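Local coordinates for sugar ABC transporter (Agrobacterium radiobacter, PDB 4RXT), which binds arabinose and probably delivers sugar to an ABC-type importer as its periplasmic solute-binding protein, at residues Gly113-Asp118 with Gly243-Asp248; Gly276-Thr281 with Asp287-Ala292; Gly133-Ile138 with Thr152-Gln157. All blocks are in the same frame, centred on the assembly; numbering follows the deposited sequence.

Overall arrangement
All three contacts sit on the mixed sheet of one lobe. Helix 109-128 links interactions 1 and 3: it packs on strand 243-246 in interaction 1 and borders helix 145-161 of interaction 3, where Asp118 OD1 accepts a hydrogen bond from Gln157 NE2 at 2.9 Å. The centres of interactions 1 and 3 are 12 Å apart. Interactions 1 and 2, with centres 11 Å apart, meet through the neighbouring antiparallel strands 243-246 and 278-280; Val246 N lies 2.8 Å from Asn278 O. Interactions 2 and 3 do not touch, their nearest atoms being about 10 Å apart. Interaction 1 holds Gln247, which binds the arabinose, while the Ile137 side chain of interaction 3 lies about 12 Å from the sugar.

Interaction 1: Gly113-Asp118 with Gly243-Asp248; sequences GRIAAD and GLVVQD. With ARA (alpha-L-arabinopyranose), chain B.
Helix 109-128 packs on strand 243-246 of the mixed sheet in the sugar-binding protein, and Val245 makes the whole contact from the strand side. Its CG2 methyl lies 4.1 Å from Ile115 CG2 and 4.1 Å from Ala116 CB, touching two successive helix residues. In Val245 the torsion sets CG1 anti to the backbone N (chi1 -176°), which leaves CG2 beside that N as the branch that meets the helix. The side chains of Ile115 and Val245 cross obliquely. Leu279 of the next strand also touches both of them, and Ile224 touches Ala116.

This is the periplasmic binding protein fold, in which the ligand sits between two lobes and loops after the strands reach it. Gln247, just past Val246, is one such residue. Its amide NE2 donates to O2 of alpha-L-arabinopyranose at 3.1 Å, and the bond is nearly straight at 170°. Two protein residues also hold the amide: OE1 bonds Thr107 OG1, and NE2 bonds OD1 of Asp227, which itself binds the sugar through OD2. One residue further on, Asp248 OD1 caps the start of helix 249-264 by bonding Arg251 N.

Interaction 2: Gly276-Thr281 with Asp287-Ala292; sequences GANLVT and DPKIEA
Chi1 of -61° in Ile290 sets its CG2 branch anti to the backbone N and CG1 beside that N; chi2 of -60° then turns CD1 toward Asn278, and the two methyls meet different parts of the strand. CG2 rests against both branches of Val280, 3.6 Å from Val280 CG2 and 3.8 Å from Val280 CG1. CD1 lies 3.6 Å from Asn278 CB and 4.0 Å from Val280 CG2. The Val280 and Ile290 side chains run alongside each other, pointing opposite ways.

The contact joins edge strand 278-280 to the C-terminal helix 288-294. The short strand and helix axes are almost perpendicular, at 89°, with a closest approach of 10.3 Å. The strand is the antiparallel edge of the mixed sheet and bonds strand 243-246 through its backbone. Only five residues separate the two segments. Asn284, in that turn, bonds the backbone of Leu279 and Thr281.

Lys289 runs fully extended along its side chain and crosses that of Asn278 at about a right angle. Its NZ makes no direct bond to Asn278. One water accepts from Asn278 ND2 at 3.2 Å and from Lys289 NZ at 2.9 Å. The contact is therefore apolar in its buried part, around Ile290 and Val280, while its polar link is made through water at the exposed lysine.

Interaction 3: Gly133-Ile138 with Thr152-Gln157; sequences GDVVII and TGFLDQ
Apolar contacts carry this pairing of Phe154 and Leu155 with Val135 and Ile137, inside the beta-alpha-beta unit of strand 133-139, helix 145-161 and strand 165-172. The unit belongs to the mixed sheet of a periplasmic binding protein lobe. Strand and helix run nearly antiparallel, at 166° between their short axes, as expected where a helix returns across the sheet. Their axes approach to 10.5 Å.

The aromatic contacts centre on the Phe154 ring. Its CG is anti to the backbone N (chi1 176°), which sends the ring from the helix toward the strand. Val135 CG2 comes to the edge of the ring, near its plane, 4.4 Å from Phe154 CZ. Ile137 CD1 approaches obliquely and lies 4.1 Å from Phe154 CD2. Ile137 reaches from the strand as Phe154 reaches from the helix, and the two lie side by side. Beyond the two segments the same ring stacks on Phe198 of strand 194-199 and touches Ala117 and Leu120 of helix 109-128. The ring thus lies between its own helix, the sheet and helix 109-128.

A purely aliphatic contact lies alongside. In Ile137, CG1 points anti to the backbone N (chi1 178°), and the other branch, CG2, faces Leu155.

Polar bonds lie around this core. Asp134 OD2 bonds Asn191 ND2 at the strand, and Thr152 OG1 bonds Glu148 O within the helix. Across the segments themselves there is no hydrogen bond. The aliphatic pair is loose: Ile137 CG2 stands 4.5 Å from Leu155 CD2.

Interaction 1: Gly113-Asp118 with Gly243-Asp248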
loop_
_atom_site.group_PDB
_atom_site.type_symbol
_atom_site.label_atom_id
_atom_site.label_comp_id
_atom_site.label_asym_id
_atom_site.label_seq_id
_atom_site.Cartn_x
_atom_site.Cartn_y
_atom_site.Cartn_z
ATOM N N GLY A 113 -2.334 9.311 -3.980
ATOM C CA GLY A 113 -3.754 9.552 -4.253
ATOM C C GLY A 113 -3.969 10.613 -5.344
ATOM O O GLY A 113 -4.859 10.472 -6.219
ATOM N N ARG A 114 -3.171 11.685 -5.296
ATOM C CA ARG A 114 -3.237 12.716 -6.328
ATOM C C ARG A 114 -2.916 12.164 -7.714
ATOM O O ARG A 114 -3.607 12.464 -8.691
ATOM C CB ARG A 114 -2.283 13.879 -6.024
ATOM C CG ARG A 114 -2.615 14.708 -4.801
ATOM C CD ARG A 114 -1.653 15.915 -4.638
ATOM N NE ARG A 114 -1.186 16.032 -3.246
ATOM C CZ ARG A 114 0.082 15.916 -2.826
ATOM N NH1 ARG A 114 1.094 15.718 -3.684
ATOM N NH2 ARG A 114 0.351 16.028 -1.520
ATOM N N ILE A 115 -1.851 11.375 -7.780
ATOM C CA ILE A 115 -1.429 10.680 -9.027
ATOM C C ILE A 115 -2.542 9.786 -9.587
ATOM O O ILE A 115 -2.826 9.777 -10.769
ATOM C CB ILE A 115 -0.139 9.847 -8.773
ATOM C CG1 ILE A 115 1.054 10.787 -8.614
ATOM C CG2 ILE A 115 0.158 8.871 -9.911
ATOM C CD1 ILE A 115 2.315 10.120 -8.107
ATOM N N ALA A 116 -3.237 9.119 -8.684
ATOM C CA ALA A 116 -4.335 8.235 -9.069
ATOM C C ALA A 116 -5.497 9.046 -9.629
ATOM O O ALA A 116 -6.152 8.621 -10.607
ATOM C CB ALA A 116 -4.791 7.381 -7.897
ATOM N N ALA A 117 -5.773 10.198 -8.980
ATOM C CA ALA A 117 -6.838 11.095 -9.470
ATOM C C ALA A 117 -6.548 11.578 -10.895
ATOM O O ALA A 117 -7.432 11.507 -11.786
ATOM C CB ALA A 117 -7.056 12.284 -8.537
ATOM N N ASP A 118 -5.297 11.998 -11.103
ATOM C CA ASP A 118 -4.878 12.456 -12.428
ATOM C C ASP A 118 -5.056 11.318 -13.441
ATOM O O ASP A 118 -5.485 11.544 -14.567
ATOM C CB ASP A 118 -3.434 12.940 -12.434
ATOM C CG ASP A 118 -3.207 14.196 -11.606
ATOM O OD1 ASP A 118 -4.155 15.013 -11.450
ATOM O OD2 ASP A 118 -2.031 14.360 -11.205
ATOM N N GLY A 243 -4.942 1.704 -14.928
ATOM C CA GLY A 243 -3.663 2.124 -14.378
ATOM C C GLY A 243 -3.474 1.563 -13.007
ATOM O O GLY A 243 -4.464 1.330 -12.311
ATOM N N LEU A 244 -2.203 1.392 -12.627
ATOM C CA LEU A 244 -1.821 0.979 -11.282
ATOM C C LEU A 244 -0.743 1.883 -10.772
ATOM O O LEU A 244 0.304 2.042 -11.433
ATOM C CB LEU A 244 -1.241 -0.441 -11.290
ATOM C CG LEU A 244 -2.221 -1.556 -11.664
ATOM C CD1 LEU A 244 -1.478 -2.844 -11.998
ATOM C CD2 LEU A 244 -3.266 -1.807 -10.576
ATOM N N VAL A 245 -0.972 2.480 -9.583
ATOM C CA VAL A 245 0.109 3.236 -8.913
ATOM C C VAL A 245 0.990 2.245 -8.172
ATOM O O VAL A 245 0.549 1.595 -7.234
ATOM C CB VAL A 245 -0.403 4.311 -7.959
ATOM C CG1 VAL A 245 0.764 5.125 -7.384
ATOM C CG2 VAL A 245 -1.400 5.244 -8.668
ATOM N N VAL A 246 2.247 2.166 -8.592
ATOM C CA VAL A 246 3.174 1.143 -8.104
ATOM C C VAL A 246 4.207 1.794 -7.174
ATOM O O VAL A 246 4.696 2.892 -7.433
ATOM C CB VAL A 246 3.852 0.392 -9.273
ATOM C CG1 VAL A 246 4.919 -0.620 -8.822
ATOM C CG2 VAL A 246 2.772 -0.330 -10.066
ATOM N N GLN A 247 4.432 1.122 -6.050
ATOM C CA GLN A 247 5.335 1.550 -5.004
ATOM C C GLN A 247 6.627 0.748 -5.087
ATOM O O GLN A 247 6.825 0.007 -6.040
ATOM C CB GLN A 247 4.652 1.273 -3.666
ATOM C CG GLN A 247 3.287 1.915 -3.472
ATOM C CD GLN A 247 2.759 1.653 -2.077
ATOM O OE1 GLN A 247 3.106 2.347 -1.099
ATOM N NE2 GLN A 247 1.944 0.612 -1.953
ATOM N N ASP A 248 7.503 0.880 -4.094
ATOM C CA ASP A 248 8.748 0.089 -4.002
ATOM C C ASP A 248 8.812 -0.702 -2.691
ATOM O O ASP A 248 9.653 -0.435 -1.825
ATOM C CB ASP A 248 10.017 0.945 -4.190
ATOM C CG ASP A 248 11.241 0.124 -4.600
ATOM O OD1 ASP A 248 11.205 -1.120 -4.533
ATOM O OD2 ASP A 248 12.255 0.785 -4.946
HETATM C C1 ARA B . -0.353 -1.663 -0.105
HETATM C C2 ARA B . -0.303 -0.578 0.989
HETATM C C3 ARA B . -0.386 -1.237 2.356
HETATM C C4 ARA B . -1.589 -2.192 2.452
HETATM C C5 ARA B . -2.149 -2.495 1.126
HETATM O O1 ARA B . -0.831 -0.755 -1.090
HETATM O O2 ARA B . 0.928 0.164 0.917
HETATM O O3 ARA B . -0.378 -0.203 3.354
HETATM O O4 ARA B . -2.730 -1.592 3.070
HETATM O O5 ARA B . -1.183 -2.798 0.105
#

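Interaction 2: Gly276-Thr281 with Asp287-Ala292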
loop_
_atom_site.group_PDB
_atom_site.type_symbol
_atom_site.label_atom_id
_atom_site.label_comp_id
_atom_site.label_asym_id
_atom_site.label_seq_id
_atom_site.Cartn_x
_atom_site.Cartn_y
_atom_site.Cartn_z
ATOM N N GLY A 276 9.039 6.494 -3.434
ATOM C CA GLY A 276 8.529 6.781 -4.763
ATOM C C GLY A 276 7.252 6.062 -5.167
ATOM O O GLY A 276 6.901 4.984 -4.661
ATOM N N ALA A 277 6.564 6.690 -6.111
ATOM C CA ALA A 277 5.343 6.146 -6.723
ATOM C C ALA A 277 5.332 6.434 -8.206
ATOM O O ALA A 277 5.738 7.503 -8.640
ATOM C CB ALA A 277 4.110 6.762 -6.087
ATOM N N ASN A 278 4.851 5.473 -8.990
ATOM C CA ASN A 278 4.707 5.634 -10.433
ATOM C C ASN A 278 3.387 5.071 -10.928
ATOM O O ASN A 278 3.036 3.909 -10.615
ATOM C CB ASN A 278 5.849 4.935 -11.206
ATOM C CG ASN A 278 7.205 5.621 -10.999
ATOM O OD1 ASN A 278 7.588 6.536 -11.744
ATOM N ND2 ASN A 278 7.923 5.196 -9.967
ATOM N N LEU A 279 2.669 5.895 -11.688
ATOM C CA LEU A 279 1.482 5.418 -12.399
ATOM C C LEU A 279 1.913 4.567 -13.588
ATOM O O LEU A 279 2.556 5.031 -14.520
ATOM C CB LEU A 279 0.607 6.578 -12.847
ATOM C CG LEU A 279 -0.691 6.124 -13.529
ATOM C CD1 LEU A 279 -1.630 5.380 -12.582
ATOM C CD2 LEU A 279 -1.366 7.288 -14.219
ATOM N N VAL A 280 1.473 3.318 -13.530
ATOM C CA VAL A 280 1.808 2.339 -14.558
ATOM C C VAL A 280 0.585 2.061 -15.393
ATOM O O VAL A 280 -0.489 1.767 -14.850
ATOM C CB VAL A 280 2.333 1.053 -13.919
ATOM C CG1 VAL A 280 2.615 -0.017 -14.986
ATOM C CG2 VAL A 280 3.582 1.355 -13.120
ATOM N N THR A 281 0.770 2.138 -16.724
ATOM C CA THR A 281 -0.282 1.876 -17.692
ATOM C C THR A 281 0.256 0.934 -18.756
ATOM O O THR A 281 1.431 0.603 -18.748
ATOM C CB THR A 281 -0.733 3.157 -18.392
ATOM O OG1 THR A 281 0.344 3.632 -19.209
ATOM C CG2 THR A 281 -1.203 4.188 -17.375
ATOM N N ASP A 287 8.648 0.246 -19.707
ATOM C CA ASP A 287 9.751 1.150 -19.441
ATOM C C ASP A 287 10.705 0.415 -18.481
ATOM O O ASP A 287 10.250 -0.179 -17.488
ATOM C CB ASP A 287 9.332 2.442 -18.701
ATOM C CG ASP A 287 8.519 3.438 -19.544
ATOM O OD1 ASP A 287 8.048 3.055 -20.631
ATOM O OD2 ASP A 287 8.364 4.623 -19.077
ATOM N N PRO A 288 12.026 0.491 -18.733
ATOM C CA PRO A 288 12.936 -0.277 -17.877
ATOM C C PRO A 288 12.823 -0.010 -16.340
ATOM O O PRO A 288 12.911 -0.952 -15.546
ATOM C CB PRO A 288 14.317 0.070 -18.425
ATOM C CG PRO A 288 14.075 0.471 -19.867
ATOM C CD PRO A 288 12.735 1.170 -19.831
ATOM N N LYS A 289 12.619 1.250 -15.922
ATOM C CA LYS A 289 12.472 1.511 -14.481
ATOM C C LYS A 289 11.246 0.788 -13.914
ATOM O O LYS A 289 11.248 0.276 -12.798
ATOM C CB LYS A 289 12.359 3.011 -14.195
ATOM C CG LYS A 289 12.250 3.380 -12.719
ATOM C CD LYS A 289 12.252 4.908 -12.538
ATOM C CE LYS A 289 12.130 5.330 -11.062
ATOM N NZ LYS A 289 11.601 6.721 -10.904
ATOM N N ILE A 290 10.191 0.775 -14.719
ATOM C CA ILE A 290 8.897 0.194 -14.323
ATOM C C ILE A 290 8.979 -1.322 -14.295
ATOM O O ILE A 290 8.498 -1.954 -13.362
ATOM C CB ILE A 290 7.749 0.738 -15.208
ATOM C CG1 ILE A 290 7.636 2.256 -15.068
ATOM C CG2 ILE A 290 6.429 0.028 -14.945
ATOM C CD1 ILE A 290 7.343 2.709 -13.663
ATOM N N GLU A 291 9.595 -1.908 -15.304
ATOM C CA GLU A 291 9.761 -3.320 -15.345
ATOM C C GLU A 291 10.499 -3.817 -14.167
ATOM O O GLU A 291 10.167 -4.824 -13.629
ATOM C CB GLU A 291 10.591 -3.679 -16.574
ATOM C CG GLU A 291 9.814 -4.112 -17.776
ATOM C CD GLU A 291 10.619 -4.078 -19.089
ATOM O OE1 GLU A 291 11.765 -3.575 -19.144
ATOM O OE2 GLU A 291 10.011 -4.470 -20.092
ATOM N N ALA A 292 11.491 -3.069 -13.725
ATOM C CA ALA A 292 12.223 -3.536 -12.546
ATOM C C ALA A 292 11.343 -3.538 -11.268
ATOM O O ALA A 292 11.554 -4.343 -10.370
ATOM C CB ALA A 292 13.496 -2.727 -12.356
HETATM O O HOH W 1 10.397 6.420 -8.329
#

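Interaction 3: Gly133-Ile138 with Thr152-Gln157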
loop_
_atom_site.group_PDB
_atom_site.type_symbol
_atom_site.label_atom_id
_atom_site.label_comp_id
_atom_site.label_asym_id
_atom_site.label_seq_id
_atom_site.Cartn_x
_atom_site.Cartn_y
_atom_site.Cartn_z
ATOM N N GLY A 133 -18.113 12.900 -15.070
ATOM C CA GLY A 133 -18.812 11.698 -14.730
ATOM C C GLY A 133 -18.705 11.347 -13.267
ATOM O O GLY A 133 -17.974 11.982 -12.487
ATOM N N ASP A 134 -19.453 10.310 -12.919
ATOM C CA ASP A 134 -19.524 9.804 -11.551
ATOM C C ASP A 134 -18.419 8.823 -11.268
ATOM O O ASP A 134 -18.143 7.934 -12.052
ATOM C CB ASP A 134 -20.861 9.132 -11.259
ATOM C CG ASP A 134 -22.031 10.097 -11.296
ATOM O OD1 ASP A 134 -21.789 11.312 -11.425
ATOM O OD2 ASP A 134 -23.184 9.622 -11.142
ATOM N N VAL A 135 -17.735 9.039 -10.154
ATOM C CA VAL A 135 -16.640 8.167 -9.761
ATOM C C VAL A 135 -16.809 7.718 -8.320
ATOM O O VAL A 135 -17.556 8.325 -7.539
ATOM C CB VAL A 135 -15.268 8.850 -9.969
ATOM C CG1 VAL A 135 -15.144 9.252 -11.434
ATOM C CG2 VAL A 135 -15.004 10.020 -9.004
ATOM N N VAL A 136 -16.087 6.652 -7.974
ATOM C CA VAL A 136 -16.113 6.069 -6.646
ATOM C C VAL A 136 -14.702 5.753 -6.157
ATOM O O VAL A 136 -13.790 5.602 -6.943
ATOM C CB VAL A 136 -17.014 4.802 -6.569
ATOM C CG1 VAL A 136 -18.423 5.132 -7.027
ATOM C CG2 VAL A 136 -16.484 3.640 -7.360
ATOM N N ILE A 137 -14.544 5.718 -4.841
ATOM C CA ILE A 137 -13.351 5.261 -4.209
ATOM C C ILE A 137 -13.712 4.084 -3.294
ATOM O O ILE A 137 -14.710 4.088 -2.587
ATOM C CB ILE A 137 -12.576 6.391 -3.457
ATOM C CG1 ILE A 137 -11.342 5.841 -2.752
ATOM C CG2 ILE A 137 -13.473 7.129 -2.490
ATOM C CD1 ILE A 137 -10.396 6.884 -2.185
ATOM N N ILE A 138 -12.868 3.058 -3.359
ATOM C CA ILE A 138 -13.018 1.879 -2.533
ATOM C C ILE A 138 -11.683 1.607 -1.829
ATOM O O ILE A 138 -10.630 1.455 -2.488
ATOM C CB ILE A 138 -13.477 0.635 -3.342
ATOM C CG1 ILE A 138 -14.720 0.948 -4.182
ATOM C CG2 ILE A 138 -13.698 -0.561 -2.397
ATOM C CD1 ILE A 138 -15.042 -0.118 -5.202
ATOM N N THR A 152 -7.416 10.912 0.907
ATOM C CA THR A 152 -7.346 12.384 0.998
ATOM C C THR A 152 -6.740 12.976 -0.280
ATOM O O THR A 152 -7.258 13.924 -0.869
ATOM C CB THR A 152 -6.545 12.782 2.249
ATOM O OG1 THR A 152 -7.282 12.383 3.413
ATOM C CG2 THR A 152 -6.364 14.291 2.317
ATOM N N GLY A 153 -5.619 12.415 -0.714
ATOM C CA GLY A 153 -4.929 12.970 -1.848
ATOM C C GLY A 153 -5.832 12.903 -3.076
ATOM O O GLY A 153 -5.930 13.860 -3.864
ATOM N N PHE A 154 -6.515 11.762 -3.256
ATOM C CA PHE A 154 -7.452 11.585 -4.359
ATOM C C PHE A 154 -8.618 12.567 -4.312
ATOM O O PHE A 154 -8.931 13.241 -5.308
ATOM C CB PHE A 154 -7.947 10.119 -4.357
ATOM C CG PHE A 154 -9.014 9.830 -5.395
ATOM C CD1 PHE A 154 -8.673 9.503 -6.702
ATOM C CD2 PHE A 154 -10.357 9.842 -5.050
ATOM C CE1 PHE A 154 -9.652 9.248 -7.644
ATOM C CE2 PHE A 154 -11.339 9.553 -5.989
ATOM C CZ PHE A 154 -10.988 9.272 -7.286
ATOM N N LEU A 155 -9.298 12.601 -3.168
ATOM C CA LEU A 155 -10.483 13.437 -3.022
ATOM C C LEU A 155 -10.145 14.932 -3.242
ATOM O O LEU A 155 -10.881 15.632 -3.928
ATOM C CB LEU A 155 -11.177 13.213 -1.664
ATOM C CG LEU A 155 -11.843 11.841 -1.462
ATOM C CD1 LEU A 155 -12.386 11.703 -0.055
ATOM C CD2 LEU A 155 -12.918 11.578 -2.519
ATOM N N ASP A 156 -9.038 15.392 -2.664
ATOM C CA ASP A 156 -8.605 16.755 -2.789
ATOM C C ASP A 156 -8.315 17.131 -4.245
ATOM O O ASP A 156 -8.719 18.178 -4.748
ATOM C CB ASP A 156 -7.350 16.987 -1.941
ATOM C CG ASP A 156 -7.631 16.967 -0.418
ATOM O OD1 ASP A 156 -8.810 16.943 0.019
ATOM O OD2 ASP A 156 -6.626 16.964 0.336
ATOM N N GLN A 157 -7.624 16.249 -4.951
ATOM C CA GLN A 157 -7.251 16.531 -6.347
ATOM C C GLN A 157 -8.526 16.558 -7.200
ATOM O O GLN A 157 -8.730 17.404 -8.068
ATOM C CB GLN A 157 -6.264 15.442 -6.829
ATOM C CG GLN A 157 -5.650 15.741 -8.188
ATOM C CD GLN A 157 -4.574 16.810 -8.170
ATOM O OE1 GLN A 157 -4.488 17.621 -7.258
ATOM N NE2 GLN A 157 -3.746 16.821 -9.189
#